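Local structure of anabena Tic22 (Anabaena sp., 4EV1) at residues A[134-139]-A[182-187]; A[157-162]-A[204-209]. The protein probably acts as a chaperone in protein transport, as a cyanobacterial member of the Tic22-like family associated with thylakoids. All coordinates share one frame; numbering follows the deposited sequence.

Interaction 1: A[134-139]-A[182-187]; sequences PMFAVR and ADIQVL
Arg139 and Asp183 face each other at one end of a two-stranded antiparallel ladder, joined through both backbone and side chains. The arginine's CB already lies 3.5 Å from Asp183 OD1, and CG and CD pass the same oxygen more loosely. With CG anti to the carbonyl carbon (chi1 -56°) and a bend at chi3, the chain turns back over the neighbouring strand. NE then donates to Asp183 OD1 at 3.1 Å and NH2 to Asp183 OD2 at 3.0 Å, a side-on, two-nitrogen salt bridge to the syn lone pairs. Guanidinium and carboxylate are only 2° from coplanar. Gln185 covers one face of the guanidinium: its CB sits 3.7 Å from the plane, over the centre, and its amide stacks at 15° to it, with CD 3.5 Å from Arg139 NH1. Gln185 OE1 accepts a hydrogen bond from Tyr146 OH, which fixes the rotation of the amide lying against the guanidinium.

The ladder is a two-stranded antiparallel sheet of strands 134-139 and 183-188, not a hairpin, since strands 149-151 and 156-162 and helix 165-175 come between them. Six backbone hydrogen bonds link them, two at each of Met135-Leu187, Ala137-Gln185 and Arg139-Asp183. An alanine in place of Arg139 would probably leave the Asp183 carboxylate without its charged mate and strip the Gln185 amide of its stacking partner.

On the other face, which turns to helices 110-121 and 165-175, Ile184 CG2 meets Phe136 CB at 3.6 Å and lies at the edge of its ring. Back on the arginine's face, Leu187 CD1 rests 3.8 Å from Ala137 CB.

Interaction 2: A[157-162]-A[204-209]; sequences QVVPLF and LNQVVL
Val159 and Leu161 bracket Val208 in a short parallel ladder: Val159 N donates to Gln206 O, Val208 N to Val159 O, and Leu161 N to Val208 O at 2.8 Å, the last bond almost straight at 179°. The strand axes diverge by 34°. This is the parallel edge of a small mixed sheet in which strand 156-162 lies between 149-151 and 207-210, and the incoming segment reaches it from a 3-10 turn at 204-206. The first two donors stand well above the planes of their carbonyls, whereas Leu161 N approaches Val208 O nearly end-on.

Val158, Pro160 and Val208 form one group. In Val158 a chi1 of -59° sets CG1 anti to the carbonyl carbon and leaves CG2 between the backbone N and the carbonyl carbon, where it meets Val208 CG2 at 3.8 Å, the two side chains crossing at about a right angle. Val208 CG2 also spans to Pro160, 3.8 Å from its CA, so a single methyl serves two alternate residues of the opposing strand. Ile149 of the neighbouring strand touches both Val158 and Pro160.

The Val159, Leu161, Val207 and Leu209 side chains occupy the opposite face, where Leu161 also reaches Met135 and Ala137 of strand 134-139. Lys10 NZ hydrogen-bonds to Val207 O, fastening the edge strand to helix 4-11. Leu161 itself leans onto Val207, its CD1 packed unusually tightly against Val207 CG1, at 3.4 Å.

The segments alternate along the chain, 134-139, 157-162, 182-187 and 204-209, so the two pairings interleave in sequence. Their centres lie about 12 Å apart, on the same side of the chain's centre. The two ladders meet where strand 134-139 passes the end of strand 156-162: Phe136 N lies 2.8 Å from Phe162 O, a probable hydrogen bond, and Met135 CE packs 3.5 Å from Leu209 CD2. Leu187 of interaction 1 also touches Leu161 of interaction 2. Helix 165-175 touches residues of both contacts. Buffer of one kind, probably from the crystallisation liquor, is bound near Leu187 and near Leu161, which may mark a pocket beside the junction.

Interaction 1: A[134-139]-A[182-187]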
loop_
_atom_site.group_PDB
_atom_site.type_symbol
_atom_site.label_atom_id
_atom_site.label_comp_id
_atom_site.label_asym_id
_atom_site.label_seq_id
_atom_site.Cartn_x
_atom_site.Cartn_y
_atom_site.Cartn_z
ATOM N N PRO A 134 -5.667 4.415 -0.542
ATOM C CA PRO A 134 -6.602 4.235 -1.655
ATOM C C PRO A 134 -5.982 3.457 -2.813
ATOM O O PRO A 134 -4.747 3.316 -2.893
ATOM C CB PRO A 134 -6.927 5.668 -2.101
ATOM C CG PRO A 134 -5.816 6.490 -1.612
ATOM C CD PRO A 134 -5.198 5.799 -0.410
ATOM N N MET A 135 -6.863 2.894 -3.630
ATOM C CA MET A 135 -6.506 2.294 -4.919
ATOM C C MET A 135 -7.556 2.732 -5.959
ATOM O O MET A 135 -8.692 3.090 -5.616
ATOM C CB MET A 135 -6.469 0.781 -4.808
ATOM C CG MET A 135 -5.533 0.248 -3.720
ATOM S SD MET A 135 -5.323 -1.548 -3.790
ATOM C CE MET A 135 -4.129 -1.684 -5.054
ATOM N N PHE A 136 -7.194 2.674 -7.228
ATOM C CA PHE A 136 -8.020 3.235 -8.259
ATOM C C PHE A 136 -8.188 2.219 -9.340
ATOM O O PHE A 136 -7.195 1.665 -9.802
ATOM C CB PHE A 136 -7.392 4.507 -8.805
ATOM C CG PHE A 136 -7.012 5.483 -7.727
ATOM C CD1 PHE A 136 -5.757 5.443 -7.153
ATOM C CD2 PHE A 136 -7.927 6.417 -7.256
ATOM C CE1 PHE A 136 -5.402 6.328 -6.147
ATOM C CE2 PHE A 136 -7.571 7.317 -6.259
ATOM C CZ PHE A 136 -6.299 7.265 -5.705
ATOM N N ALA A 137 -9.447 1.981 -9.747
ATOM C CA ALA A 137 -9.709 0.971 -10.760
ATOM C C ALA A 137 -10.606 1.586 -11.812
ATOM O O ALA A 137 -11.611 2.255 -11.480
ATOM C CB ALA A 137 -10.362 -0.274 -10.129
ATOM N N VAL A 138 -10.235 1.382 -13.072
ATOM C CA VAL A 138 -10.994 1.934 -14.184
ATOM C C VAL A 138 -12.153 1.024 -14.554
ATOM O O VAL A 138 -11.987 -0.184 -14.642
ATOM C CB VAL A 138 -10.095 2.170 -15.386
ATOM C CG1 VAL A 138 -10.915 2.612 -16.642
ATOM C CG2 VAL A 138 -9.062 3.209 -14.995
ATOM N N ARG A 139 -13.321 1.618 -14.760
ATOM C CA ARG A 139 -14.509 0.838 -15.115
ATOM C C ARG A 139 -15.042 1.358 -16.408
ATOM O O ARG A 139 -14.898 2.545 -16.705
ATOM C CB ARG A 139 -15.598 0.977 -14.065
ATOM C CG ARG A 139 -15.186 0.615 -12.658
ATOM C CD ARG A 139 -16.385 0.676 -11.749
ATOM N NE ARG A 139 -16.768 2.042 -11.418
ATOM C CZ ARG A 139 -17.569 2.374 -10.407
ATOM N NH1 ARG A 139 -18.086 1.444 -9.610
ATOM N NH2 ARG A 139 -17.843 3.657 -10.185
ATOM N N ALA A 182 -16.997 5.793 -19.100
ATOM C CA ALA A 182 -15.920 5.193 -18.273
ATOM C C ALA A 182 -15.517 6.084 -17.091
ATOM O O ALA A 182 -15.544 7.308 -17.173
ATOM C CB ALA A 182 -14.703 4.842 -19.125
ATOM N N ASP A 183 -15.172 5.462 -15.965
ATOM C CA ASP A 183 -14.742 6.224 -14.810
ATOM C C ASP A 183 -13.721 5.470 -13.976
ATOM O O ASP A 183 -13.406 4.303 -14.255
ATOM C CB ASP A 183 -15.938 6.637 -13.955
ATOM C CG ASP A 183 -16.478 5.513 -13.109
ATOM O OD1 ASP A 183 -16.205 4.334 -13.396
ATOM O OD2 ASP A 183 -17.201 5.808 -12.135
ATOM N N ILE A 184 -13.218 6.155 -12.955
ATOM C CA ILE A 184 -12.308 5.540 -11.994
ATOM C C ILE A 184 -13.063 5.316 -10.689
ATOM O O ILE A 184 -13.579 6.267 -10.125
ATOM C CB ILE A 184 -11.102 6.444 -11.715
ATOM C CG1 ILE A 184 -10.390 6.806 -13.021
ATOM C CG2 ILE A 184 -10.137 5.735 -10.725
ATOM C CD1 ILE A 184 -9.234 7.822 -12.859
ATOM N N GLN A 185 -13.109 4.071 -10.209
ATOM C CA GLN A 185 -13.625 3.760 -8.874
ATOM C C GLN A 185 -12.548 3.884 -7.790
ATOM O O GLN A 185 -11.424 3.379 -7.933
ATOM C CB GLN A 185 -14.172 2.338 -8.812
ATOM C CG GLN A 185 -15.035 2.053 -7.599
ATOM C CD GLN A 185 -15.443 0.600 -7.479
ATOM O OE1 GLN A 185 -14.907 -0.267 -8.157
ATOM N NE2 GLN A 185 -16.410 0.326 -6.611
ATOM N N VAL A 186 -12.921 4.543 -6.696
ATOM C CA VAL A 186 -12.067 4.599 -5.527
ATOM C C VAL A 186 -12.279 3.352 -4.656
ATOM O O VAL A 186 -13.409 3.010 -4.263
ATOM C CB VAL A 186 -12.296 5.860 -4.719
ATOM C CG1 VAL A 186 -11.355 5.867 -3.521
ATOM C CG2 VAL A 186 -12.038 7.034 -5.598
ATOM N N LEU A 187 -11.181 2.641 -4.416
ATOM C CA LEU A 187 -11.159 1.471 -3.553
ATOM C C LEU A 187 -10.157 1.754 -2.430
ATOM O O LEU A 187 -9.523 2.795 -2.404
ATOM C CB LEU A 187 -10.711 0.232 -4.333
ATOM C CG LEU A 187 -11.582 -0.168 -5.537
ATOM C CD1 LEU A 187 -10.832 -1.092 -6.478
ATOM C CD2 LEU A 187 -12.906 -0.796 -5.059
#

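Interaction 2: A[157-162]-A[204-209]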
loop_
_atom_site.group_PDB
_atom_site.type_symbol
_atom_site.label_atom_id
_atom_site.label_comp_id
_atom_site.label_asym_id
_atom_site.label_seq_id
_atom_site.Cartn_x
_atom_site.Cartn_y
_atom_site.Cartn_z
ATOM N N GLN A 157 -4.550 -11.448 -19.894
ATOM C CA GLN A 157 -5.046 -10.164 -19.391
ATOM C C GLN A 157 -4.983 -10.068 -17.857
ATOM O O GLN A 157 -5.079 -11.079 -17.156
ATOM C CB GLN A 157 -6.488 -9.914 -19.848
ATOM C CG GLN A 157 -7.525 -10.892 -19.287
ATOM C CD GLN A 157 -8.958 -10.603 -19.770
ATOM O OE1 GLN A 157 -9.912 -10.678 -18.992
ATOM N NE2 GLN A 157 -9.103 -10.262 -21.046
ATOM N N VAL A 158 -4.845 -8.834 -17.367
ATOM C CA VAL A 158 -4.942 -8.523 -15.937
ATOM C C VAL A 158 -5.898 -7.357 -15.715
ATOM O O VAL A 158 -6.138 -6.546 -16.628
ATOM C CB VAL A 158 -3.552 -8.222 -15.339
ATOM C CG1 VAL A 158 -2.616 -9.429 -15.540
ATOM C CG2 VAL A 158 -2.964 -6.976 -15.955
ATOM N N VAL A 159 -6.474 -7.297 -14.515
ATOM C CA VAL A 159 -7.282 -6.173 -14.077
ATOM C C VAL A 159 -6.437 -5.361 -13.065
ATOM O O VAL A 159 -6.253 -5.794 -11.920
ATOM C CB VAL A 159 -8.583 -6.609 -13.412
ATOM C CG1 VAL A 159 -9.299 -5.397 -12.870
ATOM C CG2 VAL A 159 -9.520 -7.391 -14.428
ATOM N N PRO A 160 -5.922 -4.196 -13.482
ATOM C CA PRO A 160 -4.966 -3.476 -12.642
ATOM C C PRO A 160 -5.618 -2.593 -11.603
ATOM O O PRO A 160 -6.429 -1.761 -11.960
ATOM C CB PRO A 160 -4.240 -2.594 -13.648
ATOM C CG PRO A 160 -5.255 -2.300 -14.657
ATOM C CD PRO A 160 -6.096 -3.528 -14.781
ATOM N N LEU A 161 -5.216 -2.728 -10.340
ATOM C CA LEU A 161 -5.591 -1.794 -9.298
ATOM C C LEU A 161 -4.394 -0.849 -8.965
ATOM O O LEU A 161 -3.336 -1.263 -8.470
ATOM C CB LEU A 161 -6.082 -2.532 -8.072
ATOM C CG LEU A 161 -7.080 -3.673 -8.290
ATOM C CD1 LEU A 161 -7.400 -4.393 -6.970
ATOM C CD2 LEU A 161 -8.325 -3.146 -8.933
ATOM N N PHE A 162 -4.568 0.431 -9.263
ATOM C CA PHE A 162 -3.471 1.376 -9.169
ATOM C C PHE A 162 -3.402 2.007 -7.805
ATOM O O PHE A 162 -4.417 2.469 -7.258
ATOM C CB PHE A 162 -3.606 2.466 -10.225
ATOM C CG PHE A 162 -3.634 1.931 -11.645
ATOM C CD1 PHE A 162 -2.447 1.560 -12.295
ATOM C CD2 PHE A 162 -4.832 1.764 -12.307
ATOM C CE1 PHE A 162 -2.479 1.055 -13.602
ATOM C CE2 PHE A 162 -4.872 1.277 -13.607
ATOM C CZ PHE A 162 -3.709 0.922 -14.254
ATOM N N LEU A 204 -10.592 -13.290 -10.159
ATOM C CA LEU A 204 -9.725 -12.516 -9.225
ATOM C C LEU A 204 -8.243 -12.872 -9.318
ATOM O O LEU A 204 -7.378 -12.074 -8.910
ATOM C CB LEU A 204 -10.222 -12.650 -7.788
ATOM C CG LEU A 204 -11.638 -12.122 -7.559
ATOM C CD1 LEU A 204 -12.146 -12.497 -6.174
ATOM C CD2 LEU A 204 -11.689 -10.610 -7.756
ATOM N N ASN A 205 -7.951 -14.051 -9.868
ATOM C CA ASN A 205 -6.605 -14.394 -10.326
ATOM C C ASN A 205 -5.982 -13.343 -11.253
ATOM O O ASN A 205 -4.763 -13.235 -11.328
ATOM C CB ASN A 205 -6.631 -15.709 -11.106
ATOM C CG ASN A 205 -6.787 -16.906 -10.216
ATOM O OD1 ASN A 205 -7.613 -17.792 -10.487
ATOM N ND2 ASN A 205 -6.003 -16.954 -9.143
ATOM N N GLN A 206 -6.819 -12.615 -11.991
ATOM C CA GLN A 206 -6.322 -11.580 -12.907
ATOM C C GLN A 206 -5.926 -10.269 -12.206
ATOM O O GLN A 206 -5.289 -9.415 -12.829
ATOM C CB GLN A 206 -7.380 -11.215 -13.949
ATOM C CG GLN A 206 -7.805 -12.369 -14.839
ATOM C CD GLN A 206 -9.066 -12.031 -15.593
ATOM O OE1 GLN A 206 -9.173 -10.956 -16.203
ATOM N NE2 GLN A 206 -10.035 -12.938 -15.546
ATOM N N VAL A 207 -6.297 -9.975 -11.097
ATOM C CA VAL A 207 -6.086 -8.757 -10.340
ATOM C C VAL A 207 -4.613 -8.636 -10.011
ATOM O O VAL A 207 -3.978 -9.606 -9.575
ATOM C CB VAL A 207 -6.914 -8.729 -9.043
ATOM C CG1 VAL A 207 -6.574 -7.496 -8.220
ATOM C CG2 VAL A 207 -8.402 -8.773 -9.358
ATOM N N VAL A 208 -4.119 -7.515 -10.306
ATOM C CA VAL A 208 -2.754 -7.150 -9.961
ATOM C C VAL A 208 -2.751 -5.765 -9.331
ATOM O O VAL A 208 -3.588 -4.899 -9.660
ATOM C CB VAL A 208 -1.825 -7.163 -11.188
ATOM C CG1 VAL A 208 -1.708 -8.570 -11.755
ATOM C CG2 VAL A 208 -2.327 -6.194 -12.247
ATOM N N LEU A 209 -1.825 -5.565 -8.400
ATOM C CA LEU A 209 -1.631 -4.267 -7.766
ATOM C C LEU A 209 -0.479 -3.562 -8.442
ATOM O O LEU A 209 0.581 -4.136 -8.583
ATOM C CB LEU A 209 -1.287 -4.419 -6.279
ATOM C CG LEU A 209 -2.504 -4.792 -5.436
ATOM C CD1 LEU A 209 -2.831 -6.246 -5.574
ATOM C CD2 LEU A 209 -2.240 -4.399 -3.973
#